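PDB 3W20: putative uncharacterized protein, which probably acts as a metal- and 2-oxoglutarate-dependent dioxygenase that oxidises N-substituted L-amino acids, here with zinc in the metal site. Local coordinates for residues P154-G162 and K171-G179; S75-R83 and K92-A100. All coordinates share one frame; numbering follows the deposited sequence.

Interaction 1 of 2, residues P154-G162 and K171-G179; sequences PHCDDVSYG and KRSFPRQLG. With ZN (zinc ion), chain C.
Polar side chains of Asp-158, Ser-173 and Gln-177 join the loop that carries the metal ligands to the segment leading into strand 178-185, next to the active site of a double-stranded beta-helix (DSBH) dioxygenase. Gln-177, its CG anti to the backbone N (chi1 175°) and its chain extended beyond, reaches across so that Gln-177 OE1 accepts from Val-159 N at 2.9 Å, in the carbonyl plane and on a lone pair. A water lies 2.7 Å from Gln-177 OE1, probably donating to it, and accepts from Phe-174 N. The carboxylate of Asp-158 is divided between two tasks. Its OD1 receives the backbone N of Ser-160 on the anti lone pair, forming an Asx turn, and the hydroxyl of Ser-160 from above the carboxylate plane. Asp-158 OD2 accepts from Ser-173 OG at 2.6 Å, on the syn side, and Lys-243 adds a salt bridge to that oxygen, probably favouring the charged form of the acid. Val-159 CG1 meets Phe-174 CD2 at 4.1 Å, the one apolar pair of side chains, while Val-159 CG1 and Ser-160 CB also lie against the carbonyl oxygen of Arg-172. One residue before this network, Asp-157 OD2 binds the zinc at 1.9 Å; His-155 NE2 and His-246 are its other protein ligands, completing the His-X-Asp...His facial triad of this superfamily. The type I turn 158-161 begins directly after Asp-157. Around the contact, Ser-242 bonds to the backbones of Asp-157 and Gln-177, Phe-261 and Ile-263 of strand 255-265 touch the Gln-177 side chain, and Phe-272 of strand 268-272 packs on Val-159 and Gln-177.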
loop_
_atom_site.group_PDB
_atom_site.type_symbol
_atom_site.label_atom_id
_atom_site.label_comp_id
_atom_site.label_asym_id
_atom_site.label_seq_id
_atom_site.Cartn_x
_atom_site.Cartn_y
_atom_site.Cartn_z
ATOM N N PRO A 154 12.678 -21.816 13.190
ATOM C CA PRO A 154 13.239 -22.152 11.871
ATOM C C PRO A 154 12.229 -21.790 10.804
ATOM O O PRO A 154 11.059 -22.063 10.960
ATOM C CB PRO A 154 13.418 -23.684 11.921
ATOM C CG PRO A 154 13.364 -24.041 13.369
ATOM C CD PRO A 154 12.354 -23.057 13.920
ATOM N N HIS A 155 12.679 -21.124 9.753
ATOM C CA HIS A 155 11.769 -20.680 8.724
ATOM C C HIS A 155 12.605 -20.596 7.460
ATOM O O HIS A 155 13.826 -20.856 7.471
ATOM C CB HIS A 155 11.201 -19.306 9.058
ATOM C CG HIS A 155 12.213 -18.246 8.953
ATOM N ND1 HIS A 155 13.248 -18.173 9.786
ATOM C CD2 HIS A 155 12.405 -17.265 7.989
ATOM C CE1 HIS A 155 14.040 -17.157 9.430
ATOM N NE2 HIS A 155 13.546 -16.638 8.294
ATOM N N CYS A 156 11.946 -20.255 6.351
ATOM C CA CYS A 156 12.644 -19.919 5.126
ATOM C C CYS A 156 11.942 -18.697 4.574
ATOM O O CYS A 156 10.803 -18.341 5.034
ATOM C CB CYS A 156 12.709 -21.085 4.133
ATOM S SG CYS A 156 11.091 -21.563 3.539
ATOM N N ASP A 157 12.644 -17.987 3.735
ATOM C CA ASP A 157 12.115 -16.804 3.142
ATOM C C ASP A 157 11.984 -16.981 1.634
ATOM O O ASP A 157 12.958 -17.298 0.931
ATOM C CB ASP A 157 12.973 -15.585 3.443
ATOM C CG ASP A 157 13.425 -15.460 4.946
ATOM O OD1 ASP A 157 12.695 -14.916 5.754
ATOM O OD2 ASP A 157 14.585 -15.753 5.270
ATOM N N ASP A 158 10.763 -16.809 1.143
ATOM C CA ASP A 158 10.492 -16.945 -0.274
ATOM C C ASP A 158 9.309 -15.994 -0.520
ATOM O O ASP A 158 8.257 -16.078 0.196
ATOM C CB ASP A 158 10.060 -18.411 -0.577
ATOM C CG ASP A 158 9.681 -18.625 -2.041
ATOM O OD1 ASP A 158 9.013 -17.762 -2.652
ATOM O OD2 ASP A 158 10.037 -19.695 -2.615
ATOM N N VAL A 159 9.516 -15.070 -1.477
ATOM C CA VAL A 159 8.621 -13.953 -1.744
ATOM C C VAL A 159 7.190 -14.477 -2.080
ATOM O O VAL A 159 6.195 -13.765 -1.843
ATOM C CB VAL A 159 9.205 -13.044 -2.864
ATOM C CG1 VAL A 159 9.051 -13.669 -4.230
ATOM C CG2 VAL A 159 8.485 -11.703 -2.862
ATOM N N SER A 160 7.125 -15.689 -2.595
ATOM C CA SER A 160 5.834 -16.317 -2.884
ATOM C C SER A 160 5.068 -16.984 -1.791
ATOM O O SER A 160 3.857 -17.340 -2.003
ATOM C CB SER A 160 5.967 -17.261 -4.084
ATOM O OG SER A 160 6.610 -18.465 -3.739
ATOM N N TYR A 161 5.682 -17.111 -0.629
ATOM C CA TYR A 161 5.087 -17.881 0.442
ATOM C C TYR A 161 4.076 -17.117 1.335
ATOM O O TYR A 161 4.198 -17.084 2.524
ATOM C CB TYR A 161 6.165 -18.544 1.289
ATOM C CG TYR A 161 6.874 -19.700 0.643
ATOM C CD1 TYR A 161 6.682 -20.021 -0.701
ATOM C CD2 TYR A 161 7.685 -20.505 1.377
ATOM C CE1 TYR A 161 7.341 -21.065 -1.288
ATOM C CE2 TYR A 161 8.342 -21.570 0.821
ATOM C CZ TYR A 161 8.168 -21.862 -0.508
ATOM O OH TYR A 161 8.839 -22.918 -0.998
ATOM N N GLY A 162 3.066 -16.556 0.719
ATOM C CA GLY A 162 1.908 -16.028 1.496
ATOM C C GLY A 162 1.121 -17.169 2.124
ATOM O O GLY A 162 0.896 -18.247 1.496
ATOM N N LYS A 171 3.176 -14.746 -7.002
ATOM C CA LYS A 171 2.941 -16.161 -7.006
ATOM C C LYS A 171 4.176 -16.913 -7.535
ATOM O O LYS A 171 4.248 -18.167 -7.492
ATOM C CB LYS A 171 1.715 -16.462 -7.831
ATOM C CG LYS A 171 0.420 -15.982 -7.111
ATOM C CD LYS A 171 -0.828 -16.576 -7.755
ATOM C CE LYS A 171 -2.041 -15.819 -7.307
ATOM N NZ LYS A 171 -2.383 -16.255 -5.916
ATOM N N ARG A 172 5.142 -16.129 -7.951
ATOM C CA ARG A 172 6.350 -16.679 -8.535
ATOM C C ARG A 172 7.466 -16.811 -7.505
ATOM O O ARG A 172 7.757 -15.860 -6.752
ATOM C CB ARG A 172 6.789 -15.830 -9.693
ATOM C CG ARG A 172 8.118 -16.308 -10.310
ATOM C CD ARG A 172 8.479 -15.344 -11.471
ATOM N NE ARG A 172 9.697 -15.831 -12.105
ATOM C CZ ARG A 172 10.406 -15.187 -13.013
ATOM N NH1 ARG A 172 10.084 -13.932 -13.377
ATOM N NH2 ARG A 172 11.521 -15.744 -13.467
ATOM N N SER A 173 8.042 -18.015 -7.472
ATOM C CA SER A 173 9.171 -18.323 -6.570
ATOM C C SER A 173 10.460 -18.157 -7.317
ATOM O O SER A 173 10.514 -18.471 -8.524
ATOM C CB SER A 173 9.089 -19.733 -6.015
ATOM O OG SER A 173 10.226 -20.122 -5.158
ATOM N N PHE A 174 11.508 -17.661 -6.616
ATOM C CA PHE A 174 12.832 -17.474 -7.194
ATOM C C PHE A 174 13.757 -18.411 -6.468
ATOM O O PHE A 174 14.001 -18.232 -5.247
ATOM C CB PHE A 174 13.278 -16.018 -6.967
ATOM C CG PHE A 174 12.492 -15.023 -7.838
ATOM C CD1 PHE A 174 13.049 -14.541 -9.023
ATOM C CD2 PHE A 174 11.169 -14.705 -7.545
ATOM C CE1 PHE A 174 12.339 -13.632 -9.835
ATOM C CE2 PHE A 174 10.420 -13.888 -8.412
ATOM C CZ PHE A 174 11.025 -13.344 -9.560
ATOM N N PRO A 175 14.227 -19.497 -7.133
ATOM C CA PRO A 175 14.947 -20.496 -6.308
ATOM C C PRO A 175 16.260 -20.012 -5.725
ATOM O O PRO A 175 16.742 -20.541 -4.723
ATOM C CB PRO A 175 15.228 -21.659 -7.324
ATOM C CG PRO A 175 14.988 -21.038 -8.673
ATOM C CD PRO A 175 14.056 -19.901 -8.557
ATOM N N ARG A 176 16.843 -18.943 -6.288
ATOM C CA ARG A 176 18.041 -18.401 -5.735
ATOM C C ARG A 176 17.809 -17.125 -4.917
ATOM O O ARG A 176 18.700 -16.267 -4.838
ATOM C CB ARG A 176 19.143 -18.174 -6.801
ATOM C CG ARG A 176 19.417 -19.420 -7.669
ATOM C CD ARG A 176 19.764 -20.671 -6.818
ATOM N NE ARG A 176 19.299 -21.858 -7.570
ATOM C CZ ARG A 176 18.964 -23.012 -7.003
ATOM N NH1 ARG A 176 18.544 -23.993 -7.766
ATOM N NH2 ARG A 176 19.097 -23.248 -5.698
ATOM N N GLN A 177 16.590 -16.928 -4.377
ATOM C CA GLN A 177 16.353 -15.701 -3.564
ATOM C C GLN A 177 17.456 -15.666 -2.482
ATOM O O GLN A 177 17.708 -16.701 -1.832
ATOM C CB GLN A 177 14.996 -15.802 -2.893
ATOM C CG GLN A 177 14.707 -14.607 -1.909
ATOM C CD GLN A 177 13.269 -14.614 -1.403
ATOM O OE1 GLN A 177 12.340 -14.853 -2.164
ATOM N NE2 GLN A 177 13.094 -14.172 -0.143
ATOM N N LEU A 178 18.055 -14.473 -2.256
ATOM C CA LEU A 178 19.134 -14.409 -1.249
ATOM C C LEU A 178 18.680 -13.607 -0.083
ATOM O O LEU A 178 17.988 -12.594 -0.293
ATOM C CB LEU A 178 20.383 -13.756 -1.836
ATOM C CG LEU A 178 20.805 -14.454 -3.126
ATOM C CD1 LEU A 178 22.032 -13.694 -3.639
ATOM C CD2 LEU A 178 21.082 -15.989 -2.929
ATOM N N GLY A 179 19.131 -13.974 1.128
ATOM C CA GLY A 179 19.062 -13.044 2.268
ATOM C C GLY A 179 20.471 -12.446 2.407
ATOM O O GLY A 179 21.475 -13.126 2.083
HETATM ZN ZN ZN C . 15.273 -15.729 7.073
HETATM O O HOH W 1 11.274 -16.560 -4.026
#

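Interaction 2 of 2, residues S75-R83 and K92-A100; sequences SVTLGQLQR and KAAEYFGIA
Leu-81 pushes between Lys-92, Ala-93, Tyr-96 and Phe-97 as a knob into a hole. Leu-81 CD1 rests 3.3 Å from Ala-93 N and also touches Lys-92 CB, while Leu-81 CD2 lies 3.9 Å from Tyr-96 CG. Val-76 fills the next place along: its CG1 meets Lys-92 CE and Tyr-96 CD1, and Val-76 CG2 touches Ile-99 CD1 at 4.0 Å, these last two side chains crossing at about a right angle. With CG anti to the backbone N (chi1 180°), the Tyr-96 ring reaches the backbone at Val-76. Val-76 O sits at the ring edge, near its plane, 3.2 Å from Tyr-96 CD1; Leu-78 N lies obliquely to the ring, 3.5 Å from Tyr-96 CE1. Beyond the ring, Tyr-96 OH is hydrogen-bonded to the C-terminal carboxylate of Asp-273, which ties the helix to the chain end. Thr-77 starts helix 78-83 as its N-cap: Thr-77 OG1 accepts from Gln-80 N at 3.1 Å, and Thr-77 N in turn donates to Gln-80 OE1 from well above the amide's carbonyl plane, not along a lone pair. Tyr-131 N of the second subunit donates to Glu-95 OE1, and the Tyr-131 side chain packs on Ile-99. No hydrogen bond spans the two segments; this is a largely apolar interface of a nearly antiparallel helical hairpin, with axes 10.0 Å apart at 165°, opened by a capping box.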
loop_
_atom_site.group_PDB
_atom_site.type_symbol
_atom_site.label_atom_id
_atom_site.label_comp_id
_atom_site.label_asym_id
_atom_site.label_seq_id
_atom_site.Cartn_x
_atom_site.Cartn_y
_atom_site.Cartn_z
ATOM N N SER A 75 7.693 -1.236 12.146
ATOM C CA SER A 75 8.107 -1.378 10.747
ATOM C C SER A 75 7.516 -2.695 10.178
ATOM O O SER A 75 7.658 -3.758 10.781
ATOM C CB SER A 75 9.650 -1.323 10.634
ATOM O OG SER A 75 10.135 -1.562 9.306
ATOM N N VAL A 76 6.785 -2.626 9.067
ATOM C CA VAL A 76 6.130 -3.856 8.555
ATOM C C VAL A 76 7.024 -4.557 7.531
ATOM O O VAL A 76 7.398 -3.968 6.528
ATOM C CB VAL A 76 4.693 -3.595 7.970
ATOM C CG1 VAL A 76 4.029 -4.921 7.585
ATOM C CG2 VAL A 76 3.849 -2.806 8.988
ATOM N N THR A 77 7.319 -5.832 7.754
ATOM C CA THR A 77 8.150 -6.591 6.819
ATOM C C THR A 77 7.278 -7.447 5.892
ATOM O O THR A 77 6.124 -7.674 6.199
ATOM C CB THR A 77 9.161 -7.501 7.521
ATOM O OG1 THR A 77 8.447 -8.522 8.218
ATOM C CG2 THR A 77 10.053 -6.675 8.474
ATOM N N LEU A 78 7.842 -7.850 4.743
ATOM C CA LEU A 78 7.129 -8.713 3.809
ATOM C C LEU A 78 6.813 -10.041 4.506
ATOM O O LEU A 78 5.800 -10.605 4.289
ATOM C CB LEU A 78 8.023 -9.012 2.596
ATOM C CG LEU A 78 7.236 -9.696 1.477
ATOM C CD1 LEU A 78 6.225 -8.753 0.901
ATOM C CD2 LEU A 78 8.113 -10.181 0.357
ATOM N N GLY A 79 7.712 -10.548 5.377
ATOM C CA GLY A 79 7.455 -11.812 6.042
ATOM C C GLY A 79 6.272 -11.682 6.955
ATOM O O GLY A 79 5.473 -12.612 7.067
ATOM N N GLN A 80 6.136 -10.519 7.594
ATOM C CA GLN A 80 4.940 -10.263 8.423
ATOM C C GLN A 80 3.668 -10.096 7.569
ATOM O O GLN A 80 2.570 -10.597 7.911
ATOM C CB GLN A 80 5.102 -9.028 9.295
ATOM C CG GLN A 80 6.184 -9.098 10.371
ATOM C CD GLN A 80 6.693 -7.704 10.842
ATOM O OE1 GLN A 80 6.082 -6.650 10.577
ATOM N NE2 GLN A 80 7.803 -7.711 11.565
ATOM N N LEU A 81 3.836 -9.453 6.429
ATOM C CA LEU A 81 2.693 -9.300 5.545
ATOM C C LEU A 81 2.181 -10.652 5.078
ATOM O O LEU A 81 0.977 -10.845 4.936
ATOM C CB LEU A 81 3.036 -8.374 4.373
ATOM C CG LEU A 81 1.968 -8.114 3.285
ATOM C CD1 LEU A 81 0.700 -7.516 3.901
ATOM C CD2 LEU A 81 2.517 -7.222 2.201
ATOM N N GLN A 82 3.097 -11.589 4.807
ATOM C CA GLN A 82 2.727 -12.913 4.341
ATOM C C GLN A 82 1.914 -13.702 5.348
ATOM O O GLN A 82 1.235 -14.617 4.916
ATOM C CB GLN A 82 3.987 -13.751 4.050
ATOM C CG GLN A 82 4.637 -13.367 2.758
ATOM C CD GLN A 82 5.930 -14.167 2.478
ATOM O OE1 GLN A 82 6.595 -14.600 3.375
ATOM N NE2 GLN A 82 6.296 -14.265 1.186
ATOM N N ARG A 83 1.991 -13.390 6.638
ATOM C CA ARG A 83 1.215 -14.124 7.625
ATOM C C ARG A 83 -0.267 -13.794 7.596
ATOM O O ARG A 83 -1.126 -14.567 8.094
ATOM C CB ARG A 83 1.860 -13.998 9.001
ATOM C CG ARG A 83 3.131 -14.815 9.015
ATOM C CD ARG A 83 3.568 -15.179 10.428
ATOM N NE ARG A 83 4.453 -14.123 10.898
ATOM C CZ ARG A 83 5.764 -14.066 10.660
ATOM N NH1 ARG A 83 6.382 -15.032 9.954
ATOM N NH2 ARG A 83 6.453 -13.033 11.130
ATOM N N LYS A 92 -3.208 -4.927 5.853
ATOM C CA LYS A 92 -1.727 -4.906 6.110
ATOM C C LYS A 92 -0.940 -4.555 4.869
ATOM O O LYS A 92 0.121 -3.925 5.013
ATOM C CB LYS A 92 -1.224 -6.222 6.700
ATOM C CG LYS A 92 0.093 -6.138 7.444
ATOM C CD LYS A 92 -0.063 -5.221 8.650
ATOM C CE LYS A 92 0.920 -5.454 9.793
ATOM N NZ LYS A 92 0.448 -6.479 10.768
ATOM N N ALA A 93 -1.415 -4.960 3.662
ATOM C CA ALA A 93 -0.706 -4.540 2.396
ATOM C C ALA A 93 -0.769 -3.024 2.289
ATOM O O ALA A 93 0.198 -2.400 1.859
ATOM C CB ALA A 93 -1.344 -5.187 1.136
ATOM N N ALA A 94 -1.911 -2.418 2.660
ATOM C CA ALA A 94 -1.984 -0.954 2.551
ATOM C C ALA A 94 -0.901 -0.377 3.490
ATOM O O ALA A 94 -0.239 0.584 3.098
ATOM C CB ALA A 94 -3.357 -0.439 3.065
ATOM N N GLU A 95 -0.771 -0.886 4.719
ATOM C CA GLU A 95 0.278 -0.403 5.666
ATOM C C GLU A 95 1.666 -0.619 5.125
ATOM O O GLU A 95 2.521 0.309 5.080
ATOM C CB GLU A 95 0.202 -1.053 7.088
ATOM C CG GLU A 95 -0.993 -0.674 7.930
ATOM C CD GLU A 95 -0.873 -1.448 9.261
ATOM O OE1 GLU A 95 0.143 -1.267 9.995
ATOM O OE2 GLU A 95 -1.734 -2.288 9.503
ATOM N N TYR A 96 1.880 -1.808 4.586
ATOM C CA TYR A 96 3.207 -2.143 4.088
ATOM C C TYR A 96 3.638 -1.213 2.970
ATOM O O TYR A 96 4.750 -0.614 3.043
ATOM C CB TYR A 96 3.242 -3.591 3.615
ATOM C CG TYR A 96 4.616 -3.998 3.091
ATOM C CD1 TYR A 96 5.647 -4.414 3.936
ATOM C CD2 TYR A 96 4.858 -3.988 1.722
ATOM C CE1 TYR A 96 6.899 -4.798 3.386
ATOM C CE2 TYR A 96 6.087 -4.372 1.177
ATOM C CZ TYR A 96 7.096 -4.761 2.014
ATOM O OH TYR A 96 8.304 -5.126 1.465
ATOM N N PHE A 97 2.798 -1.068 1.979
ATOM C CA PHE A 97 3.186 -0.253 0.802
ATOM C C PHE A 97 3.114 1.225 1.077
ATOM O O PHE A 97 3.930 1.964 0.537
ATOM C CB PHE A 97 2.378 -0.668 -0.427
ATOM C CG PHE A 97 2.861 -1.994 -0.936
ATOM C CD1 PHE A 97 4.067 -2.099 -1.634
ATOM C CD2 PHE A 97 2.124 -3.139 -0.642
ATOM C CE1 PHE A 97 4.522 -3.363 -2.051
ATOM C CE2 PHE A 97 2.571 -4.400 -1.029
ATOM C CZ PHE A 97 3.762 -4.478 -1.763
ATOM N N GLY A 98 2.236 1.616 1.980
ATOM C CA GLY A 98 2.113 3.053 2.376
ATOM C C GLY A 98 3.374 3.459 3.139
ATOM O O GLY A 98 3.955 4.552 2.944
ATOM N N ILE A 99 3.862 2.575 3.971
ATOM C CA ILE A 99 5.071 2.876 4.777
ATOM C C ILE A 99 6.305 2.897 3.891
ATOM O O ILE A 99 7.156 3.776 4.023
ATOM C CB ILE A 99 5.268 1.875 5.926
ATOM C CG1 ILE A 99 4.220 2.156 7.012
ATOM C CG2 ILE A 99 6.633 1.992 6.610
ATOM C CD1 ILE A 99 4.195 1.058 8.046
ATOM N N ALA A 100 6.391 1.951 2.966
ATOM C CA ALA A 100 7.658 1.776 2.242
ATOM C C ALA A 100 7.993 3.099 1.527
ATOM O O ALA A 100 9.134 3.532 1.406
ATOM C CB ALA A 100 7.513 0.704 1.196
#

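In the fold
Both segments of interaction 2 precede those of interaction 1 in the chain, and the centres of the two contacts lie about 16 Å apart. Helix 78-83 bridges them: it packs on helix 87-107, while Gln-82 NE2 makes a probable hydrogen bond to Asp-158 O, 2.8 Å away, and Leu-78 CD2 meets Val-159 CG2 at 3.6 Å. The part of the loop just after the ligand Asp-157 therefore lies between helix 78-83 and strands 255-265 and 268-272. The C-terminal end of the chain is shared too, since Phe-272 packs on interaction 1 and Asp-273 bonds to interaction 2. Helix 87-107 also faces the second subunit, so a continuous run of contacts leads from the zinc-binding loop to the subunit interface.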